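Local atomic coordinates of metallo-carboxypeptidase (Pseudomonas aeruginosa, PDB entry 4A39), a protein that probably acts as a zinc-dependent carboxypeptidase of the M14 family, removing residues from the C-terminal end of peptides or proteins. Residues F49-F54 with R119-E124; T151-R156 with N233-D238. All blocks are in the same frame, centred on the assembly; numbering follows the deposited sequence.

Contact 1. Residues F49-F54 with R119-E124; sequences FQWFHF and RFAYFE
Phe54 and Phe120 face each other as an antiparallel hydrogen-bonded pair. Phe54 N gives its hydrogen to Phe120 O at 2.9 Å, and Phe120 N returns one to Phe54 O. The next pair, His53 with Ala121, is non-hydrogen-bonded, and His53 CA sends a CA-H...O contact to Phe120 O. Past the strand ends, Tyr122 N still bonds Phe52 O at 3.0 Å, along a more bent path of 140°. These are neighbouring strands, 53-57 and 118-121, of the beta sheet in the N-terminal domain of this cytosolic-type carboxypeptidase.

Two CB atoms make CH-pi contacts. Phe120 CB sits over one face of the Phe54 ring, 4.0 Å from its centroid; the two rings, slid apart, barely overlap. Tyr122 CB lies likewise over the Phe52 ring. With CG placed between its backbone N and carbonyl carbon (chi1 62°), Phe52 brings its ring over the Tyr122 backbone. Trp51 lays CE3 against Tyr122 CB at 3.6 Å, and Phe123 CB meets the indole edge in plane.

One side-chain hydrogen bond crosses. Gln50 NE2 donates to Tyr122 OH at 3.2 Å, with the hydroxyl close to the amide plane. Gln50 OE1 is held by Ser75 and Tyr77. Tyr122 also stacks on Phe351.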
ATOM      1  N   PHE A  49       1.229  -4.804  15.284  1.00  8.20           N
ATOM      2  CA  PHE A  49       0.185  -3.798  15.312  1.00  7.13           C
ATOM      3  C   PHE A  49       0.764  -2.409  15.140  1.00  5.60           C
ATOM      4  O   PHE A  49       1.919  -2.154  15.490  1.00  5.64           O
ATOM      5  CB  PHE A  49      -0.689  -3.865  16.580  1.00  7.60           C
ATOM      6  CG  PHE A  49      -0.012  -3.412  17.850  1.00  8.70           C
ATOM      7  CD1 PHE A  49      -0.057  -2.076  18.245  1.00  7.76           C
ATOM      8  CD2 PHE A  49       0.592  -4.333  18.696  1.00  8.60           C
ATOM      9  CE1 PHE A  49       0.480  -1.671  19.467  1.00  6.94           C
ATOM     10  CE2 PHE A  49       1.132  -3.940  19.918  1.00  8.12           C
ATOM     11  CZ  PHE A  49       1.075  -2.607  20.308  1.00  8.01           C
ATOM     12  N   GLN A  50      -0.044  -1.539  14.547  1.00  6.44           N
ATOM     13  CA  GLN A  50       0.303  -0.140  14.318  1.00  5.70           C
ATOM     14  C   GLN A  50      -0.926   0.526  13.709  1.00  5.95           C
ATOM     15  O   GLN A  50      -1.311   1.619  14.116  1.00  4.75           O
ATOM     16  CB  GLN A  50       1.493  -0.001  13.365  1.00  4.97           C
ATOM     17  CG  GLN A  50       2.009   1.436  13.260  1.00  6.40           C
ATOM     18  CD  GLN A  50       3.347   1.650  13.955  1.00  5.43           C
ATOM     19  OE1 GLN A  50       3.812   0.806  14.722  1.00  6.80           O
ATOM     20  NE2 GLN A  50       3.971   2.795  13.687  1.00  5.91           N
ATOM     21  N   TRP A  51      -1.536  -0.145  12.734  1.00  4.60           N
ATOM     22  CA  TRP A  51      -2.737   0.362  12.078  1.00  4.58           C
ATOM     23  C   TRP A  51      -3.908   0.430  13.054  1.00  5.20           C
ATOM     24  O   TRP A  51      -4.110  -0.476  13.859  1.00  6.83           O
ATOM     25  CB  TRP A  51      -3.112  -0.536  10.882  1.00  4.76           C
ATOM     26  CG  TRP A  51      -4.508  -0.304  10.355  1.00  5.14           C
ATOM     27  CD1 TRP A  51      -5.655  -0.930  10.763  1.00  3.29           C
ATOM     28  CD2 TRP A  51      -4.907   0.664   9.375  1.00  4.59           C
ATOM     29  NE1 TRP A  51      -6.741  -0.408  10.101  1.00  3.53           N
ATOM     30  CE2 TRP A  51      -6.311   0.575   9.245  1.00  4.35           C
ATOM     31  CE3 TRP A  51      -4.215   1.605   8.598  1.00  5.30           C
ATOM     32  CZ2 TRP A  51      -7.039   1.390   8.367  1.00  2.58           C
ATOM     33  CZ3 TRP A  51      -4.939   2.419   7.725  1.00  3.89           C
ATOM     34  CH2 TRP A  51      -6.337   2.303   7.619  1.00  4.94           C
ATOM     35  N   PHE A  52      -4.655   1.528  12.997  1.00  5.45           N
ATOM     36  CA  PHE A  52      -5.831   1.712  13.840  1.00  4.71           C
ATOM     37  C   PHE A  52      -6.889   2.388  12.982  1.00  4.15           C
ATOM     38  O   PHE A  52      -6.566   3.058  12.003  1.00  4.46           O
ATOM     39  CB  PHE A  52      -5.501   2.566  15.080  1.00  5.96           C
ATOM     40  CG  PHE A  52      -5.036   3.964  14.765  1.00  5.24           C
ATOM     41  CD1 PHE A  52      -5.951   4.997  14.579  1.00  4.67           C
ATOM     42  CD2 PHE A  52      -3.678   4.250  14.679  1.00  6.11           C
ATOM     43  CE1 PHE A  52      -5.517   6.298  14.312  1.00  6.42           C
ATOM     44  CE2 PHE A  52      -3.229   5.542  14.414  1.00  5.48           C
ATOM     45  CZ  PHE A  52      -4.154   6.571  14.229  1.00  5.24           C
ATOM     46  N   HIS A  53      -8.152   2.189  13.342  1.00  4.08           N
ATOM     47  CA  HIS A  53      -9.270   2.766  12.605  1.00  3.83           C
ATOM     48  C   HIS A  53     -10.513   2.603  13.471  1.00  3.98           C
ATOM     49  O   HIS A  53     -10.930   1.486  13.764  1.00  3.92           O
ATOM     50  CB  HIS A  53      -9.443   2.023  11.270  1.00  5.06           C
ATOM     51  CG  HIS A  53     -10.533   2.567  10.398  1.00  6.57           C
ATOM     52  ND1 HIS A  53     -10.937   1.936   9.240  1.00  5.79           N
ATOM     53  CD2 HIS A  53     -11.302   3.678  10.508  1.00  6.85           C
ATOM     54  CE1 HIS A  53     -11.908   2.632   8.676  1.00  8.22           C
ATOM     55  NE2 HIS A  53     -12.148   3.694   9.425  1.00  6.42           N
ATOM     56  N   PHE A  54     -11.098   3.718  13.892  1.00  3.96           N
ATOM     57  CA  PHE A  54     -12.289   3.664  14.728  1.00  4.00           C
ATOM     58  C   PHE A  54     -13.222   4.839  14.501  1.00  5.59           C
ATOM     59  O   PHE A  54     -12.835   5.859  13.927  1.00  6.85           O
ATOM     60  CB  PHE A  54     -11.918   3.596  16.219  1.00  5.15           C
ATOM     61  CG  PHE A  54     -11.100   4.763  16.707  1.00  6.22           C
ATOM     62  CD1 PHE A  54      -9.712   4.749  16.604  1.00  4.08           C
ATOM     63  CD2 PHE A  54     -11.721   5.876  17.279  1.00  5.36           C
ATOM     64  CE1 PHE A  54      -8.950   5.825  17.067  1.00  6.81           C
ATOM     65  CE2 PHE A  54     -10.967   6.957  17.744  1.00  4.45           C
ATOM     66  CZ  PHE A  54      -9.578   6.929  17.638  1.00  5.28           C
ATOM     67  N   ARG A 119     -14.366   9.845  12.360  1.00  7.82           N
ATOM     68  CA  ARG A 119     -13.581   8.620  12.283  1.00  8.59           C
ATOM     69  C   ARG A 119     -12.096   8.980  12.291  1.00  7.56           C
ATOM     70  O   ARG A 119     -11.714  10.036  11.790  1.00  7.44           O
ATOM     71  CB  ARG A 119     -13.885   7.843  10.991  1.00 10.56           C
ATOM     72  CG  ARG A 119     -15.335   7.422  10.792  1.00 16.81           C
ATOM     73  CD  ARG A 119     -16.067   8.312   9.786  1.00 18.49           C
ATOM     74  NE  ARG A 119     -17.452   7.879   9.623  1.00 20.38           N
ATOM     75  CZ  ARG A 119     -17.826   6.816   8.922  1.00 20.36           C
ATOM     76  NH1 ARG A 119     -16.921   6.075   8.295  1.00 21.00           N
ATOM     77  NH2 ARG A 119     -19.107   6.476   8.877  1.00 21.58           N
ATOM     78  N   PHE A 120     -11.274   8.117  12.884  1.00  5.79           N
ATOM     79  CA  PHE A 120      -9.826   8.310  12.906  1.00  5.88           C
ATOM     80  C   PHE A 120      -9.189   7.047  12.347  1.00  5.41           C
ATOM     81  O   PHE A 120      -9.698   5.940  12.557  1.00  4.26           O
ATOM     82  CB  PHE A 120      -9.292   8.532  14.330  1.00  4.51           C
ATOM     83  CG  PHE A 120      -9.699   9.837  14.942  1.00  5.44           C
ATOM     84  CD1 PHE A 120      -8.919  10.972  14.756  1.00  5.61           C
ATOM     85  CD2 PHE A 120     -10.845   9.931  15.724  1.00  6.76           C
ATOM     86  CE1 PHE A 120      -9.268  12.179  15.339  1.00  6.36           C
ATOM     87  CE2 PHE A 120     -11.203  11.135  16.315  1.00  6.46           C
ATOM     88  CZ  PHE A 120     -10.412  12.262  16.122  1.00  6.76           C
ATOM     89  N   ALA A 121      -8.088   7.213  11.622  1.00  4.62           N
ATOM     90  CA  ALA A 121      -7.382   6.070  11.056  1.00  4.33           C
ATOM     91  C   ALA A 121      -5.904   6.389  10.886  1.00  4.93           C
ATOM     92  O   ALA A 121      -5.508   7.555  10.904  1.00  5.40           O
ATOM     93  CB  ALA A 121      -7.991   5.671   9.714  1.00  6.10           C
ATOM     94  N   TYR A 122      -5.093   5.351  10.721  1.00  3.84           N
ATOM     95  CA  TYR A 122      -3.652   5.526  10.562  1.00  3.20           C
ATOM     96  C   TYR A 122      -3.350   6.086   9.171  1.00  3.25           C
ATOM     97  O   TYR A 122      -2.337   6.763   8.964  1.00  3.83           O
ATOM     98  CB  TYR A 122      -2.945   4.186  10.801  1.00  3.74           C
ATOM     99  CG  TYR A 122      -1.434   4.254  10.891  1.00  3.29           C
ATOM    100  CD1 TYR A 122      -0.790   5.348  11.483  1.00  3.43           C
ATOM    101  CD2 TYR A 122      -0.647   3.205  10.417  1.00  4.41           C
ATOM    102  CE1 TYR A 122       0.600   5.394  11.597  1.00  3.15           C
ATOM    103  CE2 TYR A 122       0.741   3.241  10.525  1.00  3.68           C
ATOM    104  CZ  TYR A 122       1.358   4.336  11.114  1.00  4.51           C
ATOM    105  OH  TYR A 122       2.735   4.372  11.215  1.00  5.93           O
ATOM    106  N   PHE A 123      -4.234   5.788   8.225  1.00  3.03           N
ATOM    107  CA  PHE A 123      -4.138   6.298   6.855  1.00  3.71           C
ATOM    108  C   PHE A 123      -5.537   6.205   6.252  1.00  4.09           C
ATOM    109  O   PHE A 123      -6.363   5.427   6.727  1.00  3.92           O
ATOM    110  CB  PHE A 123      -3.166   5.473   5.997  1.00  3.48           C
ATOM    111  CG  PHE A 123      -2.771   6.161   4.712  1.00  3.96           C
ATOM    112  CD1 PHE A 123      -1.762   7.121   4.707  1.00  2.73           C
ATOM    113  CD2 PHE A 123      -3.436   5.881   3.521  1.00  2.39           C
ATOM    114  CE1 PHE A 123      -1.426   7.792   3.532  1.00  2.84           C
ATOM    115  CE2 PHE A 123      -3.106   6.549   2.340  1.00  2.58           C
ATOM    116  CZ  PHE A 123      -2.100   7.505   2.348  1.00  4.21           C
ATOM    117  N   GLU A 124      -5.809   6.997   5.216  1.00  4.95           N
ATOM    118  CA  GLU A 124      -7.114   6.965   4.553  1.00  6.33           C
ATOM    119  C   GLU A 124      -7.377   5.509   4.142  1.00  5.75           C
ATOM    120  O   GLU A 124      -6.707   4.982   3.261  1.00  5.62           O
ATOM    121  CB  GLU A 124      -7.084   7.880   3.323  1.00  7.31           C
ATOM    122  CG  GLU A 124      -8.428   8.056   2.638  1.00  6.14           C
ATOM    123  CD  GLU A 124      -8.426   9.168   1.602  1.00  9.09           C
ATOM    124  OE1 GLU A 124      -7.370   9.806   1.387  1.00  6.24           O
ATOM    125  OE2 GLU A 124      -9.492   9.404   1.002  1.00  9.64           O
TER

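Contact 2. Residues T151-R156 with N233-D238; sequences TSVQGR and NAAGQD
Two type I beta turns meet near the surface of the zinc carboxypeptidase domain. One, Ser152 to Gly155, belongs to the hairpin loop between strands 144-151 and 157-163. The other, Asn233 to Gly236, lies in the loop that leads to Asp238. Val153 and Ala234 meet at the centre, flanked by Gln154, Asn233 and Ala235. Val153 CB stands 4.0 Å from Ala234 CB. Ala234 CB also meets Gln154 CG at 3.7 Å, so it rests against both side chains. At chi1 171° Val153 CG1 lies anti to the backbone N and touches Ala234 CB, while CG2, beside that N, turns to Asn233. Val153 CG2 reaches Asn233 ND2 at 3.8 Å, a van der Waals contact in which the side chains cross at about a right angle. The amide nitrogen has its polar partners in Arg250 and Glu253.

Each loop is braced by its own side-chain bonds. Ser152 OG accepts from Arg156 N at 2.8 Å. Asn233 OD1 accepts from Gln237 N at 3.0 Å and, weakly, from Ala235 N. With CG between the backbone N and the carbonyl carbon (chi1 74°), Asn233 turns this oxygen back over its own loop. Beyond it, Asp238 bonds the zinc ligand His180. Helix 222-226 lies by both turns through Asp223, which pairs with Arg156 and touches Val153 and Ala234, while helix 252-264 meets Val153 through Pro252 and Glu253.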
ATOM      1  N   THR A 151      -7.517 -17.541  -4.046  1.00  8.36           N
ATOM      2  CA  THR A 151      -8.383 -17.621  -2.878  1.00  8.58           C
ATOM      3  C   THR A 151      -7.581 -17.474  -1.592  1.00  7.81           C
ATOM      4  O   THR A 151      -6.628 -18.214  -1.348  1.00  8.43           O
ATOM      5  CB  THR A 151      -9.140 -18.960  -2.861  1.00 10.46           C
ATOM      6  OG1 THR A 151      -9.892 -19.091  -4.074  1.00 12.69           O
ATOM      7  CG2 THR A 151     -10.085 -19.031  -1.677  1.00 10.31           C
ATOM      8  N   SER A 152      -7.973 -16.503  -0.773  1.00  7.14           N
ATOM      9  CA  SER A 152      -7.290 -16.248   0.489  1.00  8.40           C
ATOM     10  C   SER A 152      -7.593 -17.341   1.507  1.00  9.09           C
ATOM     11  O   SER A 152      -8.468 -18.180   1.298  1.00  9.06           O
ATOM     12  CB  SER A 152      -7.732 -14.902   1.060  1.00  7.78           C
ATOM     13  OG  SER A 152      -9.073 -14.978   1.515  1.00  6.58           O
ATOM     14  N   VAL A 153      -6.866 -17.325   2.616  1.00  8.60           N
ATOM     15  CA  VAL A 153      -7.071 -18.311   3.665  1.00  7.66           C
ATOM     16  C   VAL A 153      -8.539 -18.397   4.082  1.00  8.30           C
ATOM     17  O   VAL A 153      -9.075 -19.496   4.281  1.00  8.63           O
ATOM     18  CB  VAL A 153      -6.212 -17.976   4.901  1.00  8.02           C
ATOM     19  CG1 VAL A 153      -6.588 -18.884   6.061  1.00  8.50           C
ATOM     20  CG2 VAL A 153      -4.739 -18.130   4.559  1.00  7.83           C
ATOM     21  N   GLN A 154      -9.194 -17.245   4.192  1.00  7.69           N
ATOM     22  CA  GLN A 154     -10.591 -17.212   4.608  1.00  8.16           C
ATOM     23  C   GLN A 154     -11.617 -17.174   3.475  1.00  8.51           C
ATOM     24  O   GLN A 154     -12.784 -16.860   3.700  1.00  8.83           O
ATOM     25  CB  GLN A 154     -10.820 -16.041   5.565  1.00  9.31           C
ATOM     26  CG  GLN A 154      -9.908 -16.080   6.787  1.00  9.79           C
ATOM     27  CD  GLN A 154     -10.297 -15.056   7.828  1.00 11.45           C
ATOM     28  OE1 GLN A 154     -10.586 -13.910   7.498  1.00 11.02           O
ATOM     29  NE2 GLN A 154     -10.302 -15.465   9.097  1.00 10.46           N
ATOM     30  N   GLY A 155     -11.182 -17.481   2.257  1.00  8.37           N
ATOM     31  CA  GLY A 155     -12.109 -17.522   1.137  1.00  8.70           C
ATOM     32  C   GLY A 155     -12.502 -16.229   0.449  1.00  7.96           C
ATOM     33  O   GLY A 155     -13.636 -16.096  -0.010  1.00  8.23           O
ATOM     34  N   ARG A 156     -11.583 -15.274   0.382  1.00  6.52           N
ATOM     35  CA  ARG A 156     -11.855 -14.013  -0.298  1.00  6.87           C
ATOM     36  C   ARG A 156     -11.079 -14.021  -1.617  1.00  6.81           C
ATOM     37  O   ARG A 156     -10.024 -14.647  -1.719  1.00  9.05           O
ATOM     38  CB  ARG A 156     -11.431 -12.831   0.580  1.00  6.66           C
ATOM     39  CG  ARG A 156     -12.261 -12.697   1.856  1.00  7.10           C
ATOM     40  CD  ARG A 156     -11.980 -11.389   2.584  1.00  8.39           C
ATOM     41  NE  ARG A 156     -12.887 -11.194   3.714  1.00  9.15           N
ATOM     42  CZ  ARG A 156     -12.762 -11.795   4.895  1.00  9.67           C
ATOM     43  NH1 ARG A 156     -11.757 -12.631   5.118  1.00  9.28           N
ATOM     44  NH2 ARG A 156     -13.654 -11.566   5.851  1.00 12.63           N
ATOM     45  N   ASN A 233      -1.348 -12.093   7.145  1.00  6.39           N
ATOM     46  CA  ASN A 233      -2.591 -12.583   6.569  1.00  6.07           C
ATOM     47  C   ASN A 233      -3.318 -13.309   7.698  1.00  7.02           C
ATOM     48  O   ASN A 233      -2.847 -13.293   8.840  1.00  6.78           O
ATOM     49  CB  ASN A 233      -2.338 -13.494   5.344  1.00  6.38           C
ATOM     50  CG  ASN A 233      -1.797 -14.882   5.699  1.00  6.96           C
ATOM     51  OD1 ASN A 233      -1.391 -15.154   6.823  1.00  5.28           O
ATOM     52  ND2 ASN A 233      -1.778 -15.766   4.700  1.00  5.72           N
ATOM     53  N   ALA A 234      -4.453 -13.927   7.395  1.00  8.57           N
ATOM     54  CA  ALA A 234      -5.244 -14.600   8.423  1.00  7.46           C
ATOM     55  C   ALA A 234      -4.506 -15.671   9.214  1.00  8.45           C
ATOM     56  O   ALA A 234      -4.754 -15.826  10.409  1.00  9.22           O
ATOM     57  CB  ALA A 234      -6.515 -15.193   7.806  1.00  7.47           C
ATOM     58  N   ALA A 235      -3.605 -16.400   8.561  1.00  7.02           N
ATOM     59  CA  ALA A 235      -2.858 -17.463   9.230  1.00  6.63           C
ATOM     60  C   ALA A 235      -1.678 -16.945  10.050  1.00  7.82           C
ATOM     61  O   ALA A 235      -0.966 -17.727  10.683  1.00  9.14           O
ATOM     62  CB  ALA A 235      -2.368 -18.492   8.200  1.00  5.92           C
ATOM     63  N   GLY A 236      -1.473 -15.632  10.041  1.00  7.43           N
ATOM     64  CA  GLY A 236      -0.375 -15.051  10.796  1.00  8.13           C
ATOM     65  C   GLY A 236       0.957 -15.002  10.069  1.00  7.43           C
ATOM     66  O   GLY A 236       2.000 -14.803  10.693  1.00  9.21           O
ATOM     67  N   GLN A 237       0.924 -15.173   8.749  1.00  7.48           N
ATOM     68  CA  GLN A 237       2.135 -15.150   7.935  1.00  6.68           C
ATOM     69  C   GLN A 237       2.389 -13.786   7.294  1.00  6.74           C
ATOM     70  O   GLN A 237       1.462 -13.153   6.794  1.00  6.32           O
ATOM     71  CB  GLN A 237       2.027 -16.215   6.832  1.00  7.38           C
ATOM     72  CG  GLN A 237       3.168 -16.223   5.815  1.00 10.27           C
ATOM     73  CD  GLN A 237       4.507 -16.545   6.444  1.00 11.23           C
ATOM     74  OE1 GLN A 237       4.619 -17.483   7.235  1.00 12.29           O
ATOM     75  NE2 GLN A 237       5.532 -15.776   6.091  1.00 11.15           N
ATOM     76  N   ASP A 238       3.638 -13.326   7.346  1.00  6.74           N
ATOM     77  CA  ASP A 238       4.026 -12.066   6.709  1.00  7.04           C
ATOM     78  C   ASP A 238       4.196 -12.482   5.249  1.00  5.98           C
ATOM     79  O   ASP A 238       5.162 -13.163   4.908  1.00  7.25           O
ATOM     80  CB  ASP A 238       5.371 -11.570   7.257  1.00  6.44           C
ATOM     81  CG  ASP A 238       5.810 -10.240   6.644  1.00  6.06           C
ATOM     82  OD1 ASP A 238       5.404  -9.935   5.502  1.00  5.92           O
ATOM     83  OD2 ASP A 238       6.577  -9.504   7.301  1.00  7.80           O
TER

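Contact 1 is buried; contact 2 lies near the surface. They share no element: residues 49-54 and 119-124 belong to the N-terminal domain, residues 151-156 and 233-238 to the carboxypeptidase domain. Their centres are about 21 Å apart. Contact 1 joins two strand ends and the loops next to them through backbone hydrogen bonds and large aromatic side chains, burying 558 Å². Contact 2 buries 161 Å² through small apolar groups and the side chains of Gln154 and Asn233; its hydrogen bonds run within each loop or out to residues such as Asp223 and Arg250, not between the segments. Each has one part near the zinc ligands: the Tyr122 side chain is about 7 Å from that of Glu183, the Asn233 side chain about 9 Å from that of His180.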